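Local coordinates for protein probable tagatose 6-phosphate kinase (Sinorhizobium meliloti, PDB 3TXV) that is thought to act as a tagatose-6-phosphate kinase in carbohydrate metabolism, although it belongs to the GatZ/KbaZ-like family of tagatose-1,6-bisphosphate aldolase subunits, at residues E324-Y338 against R349-H363. Sequence-based numbering, arbitrary orientation.
Sequences EAVMREEPANWAKYY and RHFSYSDRIRYYWPH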
loop_
_atom_site.group_PDB
_atom_site.type_symbol
_atom_site.label_atom_id
_atom_site.label_comp_id
_atom_site.label_asym_id
_atom_site.label_seq_id
_atom_site.Cartn_x
_atom_site.Cartn_y
_atom_site.Cartn_z
ATOM N N GLU A 324 22.094 -4.217 4.029
ATOM C CA GLU A 324 22.226 -5.569 4.435
ATOM C C GLU A 324 22.505 -5.712 5.902
ATOM O O GLU A 324 21.990 -6.582 6.544
ATOM C CB GLU A 324 23.337 -6.251 3.632
ATOM C CG GLU A 324 23.604 -7.692 4.040
ATOM C CD GLU A 324 22.851 -8.689 3.181
ATOM O OE1 GLU A 324 23.417 -9.148 2.167
ATOM O OE2 GLU A 324 21.692 -9.010 3.518
ATOM N N ALA A 325 23.360 -4.866 6.428
ATOM C CA ALA A 325 23.783 -4.978 7.801
ATOM C C ALA A 325 22.663 -4.748 8.776
ATOM O O ALA A 325 22.516 -5.452 9.728
ATOM C CB ALA A 325 24.869 -4.036 8.051
ATOM N N VAL A 326 21.868 -3.745 8.493
ATOM C CA VAL A 326 20.696 -3.373 9.249
ATOM C C VAL A 326 19.584 -4.390 9.277
ATOM O O VAL A 326 18.938 -4.580 10.266
ATOM C CB VAL A 326 20.173 -2.115 8.715
ATOM C CG1 VAL A 326 18.801 -1.974 9.068
ATOM C CG2 VAL A 326 20.938 -1.031 9.250
HETATM N N MSE A 327 19.343 -5.007 8.146
HETATM C CA MSE A 327 18.396 -6.079 8.026
HETATM C C MSE A 327 18.868 -7.281 8.796
HETATM O O MSE A 327 18.081 -8.047 9.268
HETATM C CB MSE A 327 18.160 -6.429 6.562
HETATM C CG MSE A 327 16.919 -5.842 5.935
HETATM SE SE MSE A 327 16.860 -6.000 4.136
HETATM C CE MSE A 327 15.521 -7.105 4.068
ATOM N N ARG A 328 20.168 -7.482 8.850
ATOM C CA ARG A 328 20.732 -8.698 9.427
ATOM C C ARG A 328 20.732 -8.597 10.949
ATOM O O ARG A 328 20.676 -9.620 11.661
ATOM C CB ARG A 328 22.133 -8.976 8.875
ATOM C CG ARG A 328 22.158 -9.830 7.590
ATOM C CD ARG A 328 23.568 -10.335 7.239
ATOM N NE ARG A 328 24.041 -11.206 8.288
ATOM C CZ ARG A 328 25.285 -11.287 8.762
ATOM N NH1 ARG A 328 26.273 -10.548 8.282
ATOM N NH2 ARG A 328 25.528 -12.136 9.769
ATOM N N GLU A 329 20.732 -7.354 11.416
ATOM C CA GLU A 329 20.776 -7.011 12.818
ATOM C C GLU A 329 19.385 -7.008 13.422
ATOM O O GLU A 329 19.221 -7.248 14.608
ATOM C CB GLU A 329 21.386 -5.616 12.966
ATOM C CG GLU A 329 22.899 -5.638 13.050
ATOM C CD GLU A 329 23.584 -4.368 12.572
ATOM O OE1 GLU A 329 23.061 -3.264 12.850
ATOM O OE2 GLU A 329 24.671 -4.478 11.943
ATOM N N GLU A 330 18.373 -6.719 12.614
ATOM C CA GLU A 330 17.026 -6.549 13.123
ATOM C C GLU A 330 16.038 -7.248 12.222
ATOM O O GLU A 330 15.218 -6.606 11.582
ATOM C CB GLU A 330 16.711 -5.067 13.280
ATOM C CG GLU A 330 17.563 -4.404 14.367
ATOM C CD GLU A 330 17.370 -2.899 14.452
ATOM O OE1 GLU A 330 16.246 -2.407 14.169
ATOM O OE2 GLU A 330 18.356 -2.202 14.806
ATOM N N PRO A 331 16.086 -8.594 12.226
ATOM C CA PRO A 331 15.366 -9.505 11.328
ATOM C C PRO A 331 13.840 -9.524 11.447
ATOM O O PRO A 331 13.174 -9.999 10.541
ATOM C CB PRO A 331 15.937 -10.888 11.698
ATOM C CG PRO A 331 17.117 -10.628 12.611
ATOM C CD PRO A 331 16.765 -9.351 13.296
ATOM N N ALA A 332 13.289 -8.988 12.531
ATOM C CA ALA A 332 11.838 -9.130 12.817
ATOM C C ALA A 332 10.952 -9.006 11.569
ATOM O O ALA A 332 10.115 -9.867 11.326
ATOM C CB ALA A 332 11.378 -8.155 13.930
ATOM N N ASN A 333 11.212 -7.971 10.767
ATOM C CA ASN A 333 10.376 -7.591 9.644
ATOM C C ASN A 333 10.568 -8.383 8.383
ATOM O O ASN A 333 9.734 -8.294 7.465
ATOM C CB ASN A 333 10.603 -6.135 9.340
ATOM C CG ASN A 333 10.093 -5.240 10.438
ATOM O OD1 ASN A 333 9.103 -5.546 11.089
ATOM N ND2 ASN A 333 10.774 -4.130 10.660
ATOM N N TRP A 334 11.657 -9.146 8.314
ATOM C CA TRP A 334 11.837 -10.082 7.194
ATOM C C TRP A 334 11.842 -11.559 7.596
ATOM O O TRP A 334 11.755 -12.425 6.727
ATOM C CB TRP A 334 13.080 -9.733 6.318
ATOM C CG TRP A 334 14.440 -9.948 6.954
ATOM C CD1 TRP A 334 15.165 -9.020 7.593
ATOM C CD2 TRP A 334 15.204 -11.165 6.998
ATOM N NE1 TRP A 334 16.337 -9.562 8.058
ATOM C CE2 TRP A 334 16.388 -10.883 7.715
ATOM C CE3 TRP A 334 14.992 -12.479 6.523
ATOM C CZ2 TRP A 334 17.387 -11.861 7.972
ATOM C CZ3 TRP A 334 15.993 -13.468 6.765
ATOM C CH2 TRP A 334 17.170 -13.144 7.493
ATOM N N ALA A 335 11.913 -11.853 8.893
ATOM C CA ALA A 335 12.297 -13.211 9.317
ATOM C C ALA A 335 11.295 -14.303 8.906
ATOM O O ALA A 335 11.698 -15.433 8.521
ATOM C CB ALA A 335 12.582 -13.265 10.793
ATOM N N LYS A 336 10.011 -13.935 8.966
ATOM C CA LYS A 336 8.915 -14.823 8.638
ATOM C C LYS A 336 8.783 -15.034 7.142
ATOM O O LYS A 336 8.036 -15.911 6.721
ATOM C CB LYS A 336 7.564 -14.287 9.162
ATOM C CG LYS A 336 7.478 -13.967 10.670
ATOM C CD LYS A 336 6.082 -14.301 11.269
ATOM C CE LYS A 336 4.865 -13.467 10.715
ATOM N NZ LYS A 336 4.101 -14.038 9.533
ATOM N N TYR A 337 9.495 -14.240 6.343
ATOM C CA TYR A 337 9.231 -14.192 4.907
ATOM C C TYR A 337 10.261 -14.875 4.071
ATOM O O TYR A 337 9.936 -15.398 3.029
ATOM C CB TYR A 337 9.051 -12.760 4.426
ATOM C CG TYR A 337 7.752 -12.181 4.913
ATOM C CD1 TYR A 337 7.645 -11.642 6.212
ATOM C CD2 TYR A 337 6.610 -12.200 4.094
ATOM C CE1 TYR A 337 6.458 -11.146 6.676
ATOM C CE2 TYR A 337 5.400 -11.679 4.548
ATOM C CZ TYR A 337 5.341 -11.167 5.841
ATOM O OH TYR A 337 4.160 -10.669 6.293
ATOM N N TYR A 338 11.508 -14.876 4.504
ATOM C CA TYR A 338 12.573 -15.413 3.656
ATOM C C TYR A 338 13.234 -16.608 4.317
ATOM O O TYR A 338 13.765 -16.506 5.423
ATOM C CB TYR A 338 13.620 -14.344 3.326
ATOM C CG TYR A 338 13.093 -13.024 2.770
ATOM C CD1 TYR A 338 12.147 -12.994 1.743
ATOM C CD2 TYR A 338 13.576 -11.793 3.264
ATOM C CE1 TYR A 338 11.683 -11.772 1.238
ATOM C CE2 TYR A 338 13.121 -10.563 2.753
ATOM C CZ TYR A 338 12.180 -10.563 1.741
ATOM O OH TYR A 338 11.724 -9.373 1.237
ATOM N N ARG A 349 16.692 -10.712 0.780
ATOM C CA ARG A 349 16.658 -9.491 1.561
ATOM C C ARG A 349 16.624 -8.263 0.645
ATOM O O ARG A 349 15.992 -7.255 0.979
ATOM C CB ARG A 349 17.830 -9.419 2.522
ATOM C CG ARG A 349 17.541 -10.046 3.841
ATOM C CD ARG A 349 18.575 -9.696 4.892
ATOM N NE ARG A 349 19.919 -10.183 4.594
ATOM C CZ ARG A 349 20.293 -11.455 4.678
ATOM N NH1 ARG A 349 19.406 -12.383 5.026
ATOM N NH2 ARG A 349 21.556 -11.796 4.394
ATOM N N HIS A 350 17.269 -8.369 -0.518
ATOM C CA HIS A 350 17.383 -7.245 -1.446
ATOM C C HIS A 350 16.424 -7.348 -2.631
ATOM O O HIS A 350 15.900 -6.327 -3.134
ATOM C CB HIS A 350 18.852 -7.094 -1.932
ATOM C CG HIS A 350 19.830 -7.000 -0.813
ATOM N ND1 HIS A 350 20.107 -5.816 -0.168
ATOM C CD2 HIS A 350 20.531 -7.953 -0.161
ATOM C CE1 HIS A 350 20.956 -6.033 0.818
ATOM N NE2 HIS A 350 21.235 -7.325 0.840
ATOM N N PHE A 351 16.183 -8.577 -3.081
ATOM C CA PHE A 351 15.607 -8.714 -4.404
ATOM C C PHE A 351 14.196 -9.207 -4.504
ATOM O O PHE A 351 13.559 -9.037 -5.541
ATOM C CB PHE A 351 16.559 -9.455 -5.307
ATOM C CG PHE A 351 17.837 -8.715 -5.498
ATOM C CD1 PHE A 351 17.855 -7.517 -6.232
ATOM C CD2 PHE A 351 19.009 -9.156 -4.914
ATOM C CE1 PHE A 351 19.018 -6.786 -6.404
ATOM C CE2 PHE A 351 20.204 -8.412 -5.095
ATOM C CZ PHE A 351 20.194 -7.237 -5.841
ATOM N N SER A 352 13.675 -9.755 -3.424
ATOM C CA SER A 352 12.386 -10.395 -3.508
ATOM C C SER A 352 11.287 -9.381 -3.682
ATOM O O SER A 352 11.352 -8.276 -3.132
ATOM C CB SER A 352 12.105 -11.198 -2.254
ATOM O OG SER A 352 10.757 -11.000 -1.843
ATOM N N TYR A 353 10.268 -9.804 -4.422
ATOM C CA TYR A 353 9.023 -9.082 -4.633
ATOM C C TYR A 353 8.234 -8.800 -3.348
ATOM O O TYR A 353 7.373 -7.929 -3.361
ATOM C CB TYR A 353 8.115 -9.923 -5.544
ATOM C CG TYR A 353 8.422 -9.952 -7.030
ATOM C CD1 TYR A 353 8.759 -8.784 -7.724
ATOM C CD2 TYR A 353 8.300 -11.138 -7.753
ATOM C CE1 TYR A 353 8.993 -8.795 -9.098
ATOM C CE2 TYR A 353 8.527 -11.180 -9.130
ATOM C CZ TYR A 353 8.885 -10.003 -9.796
ATOM O OH TYR A 353 9.134 -10.025 -11.162
ATOM N N SER A 354 8.468 -9.551 -2.266
ATOM C CA SER A 354 7.799 -9.262 -0.968
ATOM C C SER A 354 8.281 -7.932 -0.401
ATOM O O SER A 354 7.549 -7.264 0.355
ATOM C CB SER A 354 8.028 -10.341 0.097
ATOM O OG SER A 354 7.517 -11.598 -0.308
ATOM N N ASP A 355 9.514 -7.560 -0.756
ATOM C CA ASP A 355 9.956 -6.191 -0.570
ATOM C C ASP A 355 9.947 -5.820 0.931
ATOM O O ASP A 355 9.592 -4.712 1.316
ATOM C CB ASP A 355 9.094 -5.217 -1.428
ATOM C CG ASP A 355 9.462 -3.719 -1.209
ATOM O OD1 ASP A 355 10.627 -3.328 -1.521
ATOM O OD2 ASP A 355 8.594 -2.930 -0.732
ATOM N N ARG A 356 10.360 -6.747 1.787
ATOM C CA ARG A 356 10.273 -6.457 3.209
ATOM C C ARG A 356 11.252 -5.354 3.518
ATOM O O ARG A 356 11.064 -4.626 4.499
ATOM C CB ARG A 356 10.523 -7.676 4.114
ATOM C CG ARG A 356 9.675 -8.908 3.849
ATOM C CD ARG A 356 8.206 -8.702 4.115
ATOM N NE ARG A 356 7.936 -8.212 5.453
ATOM C CZ ARG A 356 6.720 -7.816 5.848
ATOM N NH1 ARG A 356 5.700 -7.863 4.989
ATOM N NH2 ARG A 356 6.519 -7.372 7.095
ATOM N N ILE A 357 12.275 -5.200 2.680
ATOM C CA ILE A 357 13.273 -4.136 2.905
ATOM C C ILE A 357 12.606 -2.780 3.150
ATOM O O ILE A 357 13.228 -1.904 3.715
ATOM C CB ILE A 357 14.296 -4.026 1.747
ATOM C CG1 ILE A 357 15.478 -3.159 2.141
ATOM C CG2 ILE A 357 13.652 -3.483 0.460
ATOM C CD1 ILE A 357 16.636 -3.278 1.137
ATOM N N ARG A 358 11.337 -2.640 2.759
ATOM C CA ARG A 358 10.628 -1.372 2.870
ATOM C C ARG A 358 10.396 -0.885 4.321
ATOM O O ARG A 358 10.118 0.302 4.573
ATOM C CB ARG A 358 9.316 -1.415 2.085
ATOM C CG ARG A 358 8.200 -2.081 2.774
ATOM C CD ARG A 358 6.912 -1.933 1.992
ATOM N NE ARG A 358 5.954 -2.961 2.397
ATOM C CZ ARG A 358 5.861 -4.144 1.811
ATOM N NH1 ARG A 358 6.627 -4.430 0.773
ATOM N NH2 ARG A 358 5.009 -5.048 2.260
ATOM N N TYR A 359 10.494 -1.815 5.269
ATOM C CA TYR A 359 10.294 -1.485 6.666
ATOM C C TYR A 359 11.578 -0.896 7.266
ATOM O O TYR A 359 11.545 -0.310 8.359
ATOM C CB TYR A 359 9.780 -2.708 7.444
ATOM C CG TYR A 359 8.425 -3.153 6.974
ATOM C CD1 TYR A 359 7.248 -2.582 7.504
ATOM C CD2 TYR A 359 8.298 -4.120 5.970
ATOM C CE1 TYR A 359 5.978 -2.982 7.057
ATOM C CE2 TYR A 359 7.026 -4.532 5.515
ATOM C CZ TYR A 359 5.881 -3.960 6.070
ATOM O OH TYR A 359 4.653 -4.349 5.602
ATOM N N TYR A 360 12.685 -1.009 6.522
ATOM C CA TYR A 360 13.996 -0.557 7.006
ATOM C C TYR A 360 14.394 0.819 6.495
ATOM O O TYR A 360 15.285 1.445 7.041
ATOM C CB TYR A 360 15.068 -1.603 6.705
ATOM C CG TYR A 360 14.752 -2.933 7.369
ATOM C CD1 TYR A 360 13.845 -3.791 6.811
ATOM C CD2 TYR A 360 15.340 -3.301 8.589
ATOM C CE1 TYR A 360 13.542 -4.976 7.430
ATOM C CE2 TYR A 360 15.052 -4.497 9.203
ATOM C CZ TYR A 360 14.151 -5.331 8.617
ATOM O OH TYR A 360 13.813 -6.544 9.179
ATOM N N TRP A 361 13.715 1.322 5.476
ATOM C CA TRP A 361 13.966 2.702 5.064
ATOM C C TRP A 361 13.935 3.790 6.186
ATOM O O TRP A 361 14.600 4.819 6.049
ATOM C CB TRP A 361 13.120 3.074 3.860
ATOM C CG TRP A 361 13.436 2.208 2.645
ATOM C CD1 TRP A 361 12.552 1.474 1.902
ATOM C CD2 TRP A 361 14.722 1.983 2.061
ATOM N NE1 TRP A 361 13.202 0.822 0.901
ATOM C CE2 TRP A 361 14.536 1.116 0.970
ATOM C CE3 TRP A 361 16.015 2.439 2.350
ATOM C CZ2 TRP A 361 15.597 0.693 0.158
ATOM C CZ3 TRP A 361 17.071 2.003 1.553
ATOM C CH2 TRP A 361 16.858 1.147 0.470
ATOM N N PRO A 362 13.158 3.576 7.280
ATOM C CA PRO A 362 13.225 4.476 8.461
ATOM C C PRO A 362 14.288 4.186 9.533
ATOM O O PRO A 362 14.521 5.011 10.395
ATOM C CB PRO A 362 11.828 4.336 9.090
ATOM C CG PRO A 362 10.952 3.780 7.963
ATOM C CD PRO A 362 11.860 2.872 7.227
ATOM N N HIS A 363 14.922 3.035 9.515
ATOM C CA HIS A 363 15.906 2.789 10.533
ATOM C C HIS A 363 16.992 3.834 10.397
ATOM O O HIS A 363 17.521 4.012 9.310
ATOM C CB HIS A 363 16.523 1.406 10.404
ATOM C CG HIS A 363 17.595 1.149 11.416
ATOM N ND1 HIS A 363 18.746 1.913 11.494
ATOM C CD2 HIS A 363 17.677 0.239 12.416
ATOM C CE1 HIS A 363 19.487 1.481 12.496
ATOM N NE2 HIS A 363 18.863 0.465 13.070
#
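Two N-H groups of Arg356 share the carbonyl oxygen of Asn333: NE points almost straight at it (Arg356 NE to Asn333 O, 2.7 Å), and NH2 adds a weak second bond. The oxygen lies in the guanidinium plane, which leaves both faces of that plane for aromatic rings. Tyr337 stacks flat on one, its ring centre 3.9 Å from the guanidinium centre with the planes 4° apart, and Tyr359 covers the other. The arginine chain, bent at chi2 (-65°) and chi3 (-55°), also sets its CD over the middle of the Tyr337 ring. Nearby, Tyr338 uses its hydroxyl to accept the backbone N-H of Arg356 (Tyr338 OH to Arg356 N, 3.0 Å).

Tyr360 suits its place because it offers both a ring and a hydroxyl. Its OH donates to the backbone where helix 319-329 has just ended (Tyr360 OH to Glu330 O, 2.8 Å) and weakly accepts from Asn333 N. Selenomethionine Met327 lays CG squarely over the ring in a CH-pi contact, 3.6 Å from the centroid, while its selenium reaches Ile357. All this belongs to the helical region that follows the last strand of the eight-stranded TIM barrel; Ile357 packs on Tyr301 of helix 290-310.

The broad indole of Trp334 suits a place sandwiched between Pro331 of its own segment and Arg349 CD of the other. Its NE1 is bonded in the ring plane to Met327 O (2.6 Å), tying the weakly bonded turn at 332-335 back to helix 319-329. With an alanine here, Met327 O would probably lose its donor and the aliphatic part of Arg349 its flat support. Beyond the indole, the Arg349 guanidinium pairs with the Glu324 carboxylate in a salt bridge whose modelled NE contact is doubtfully short; Arg328 CG lies over its face.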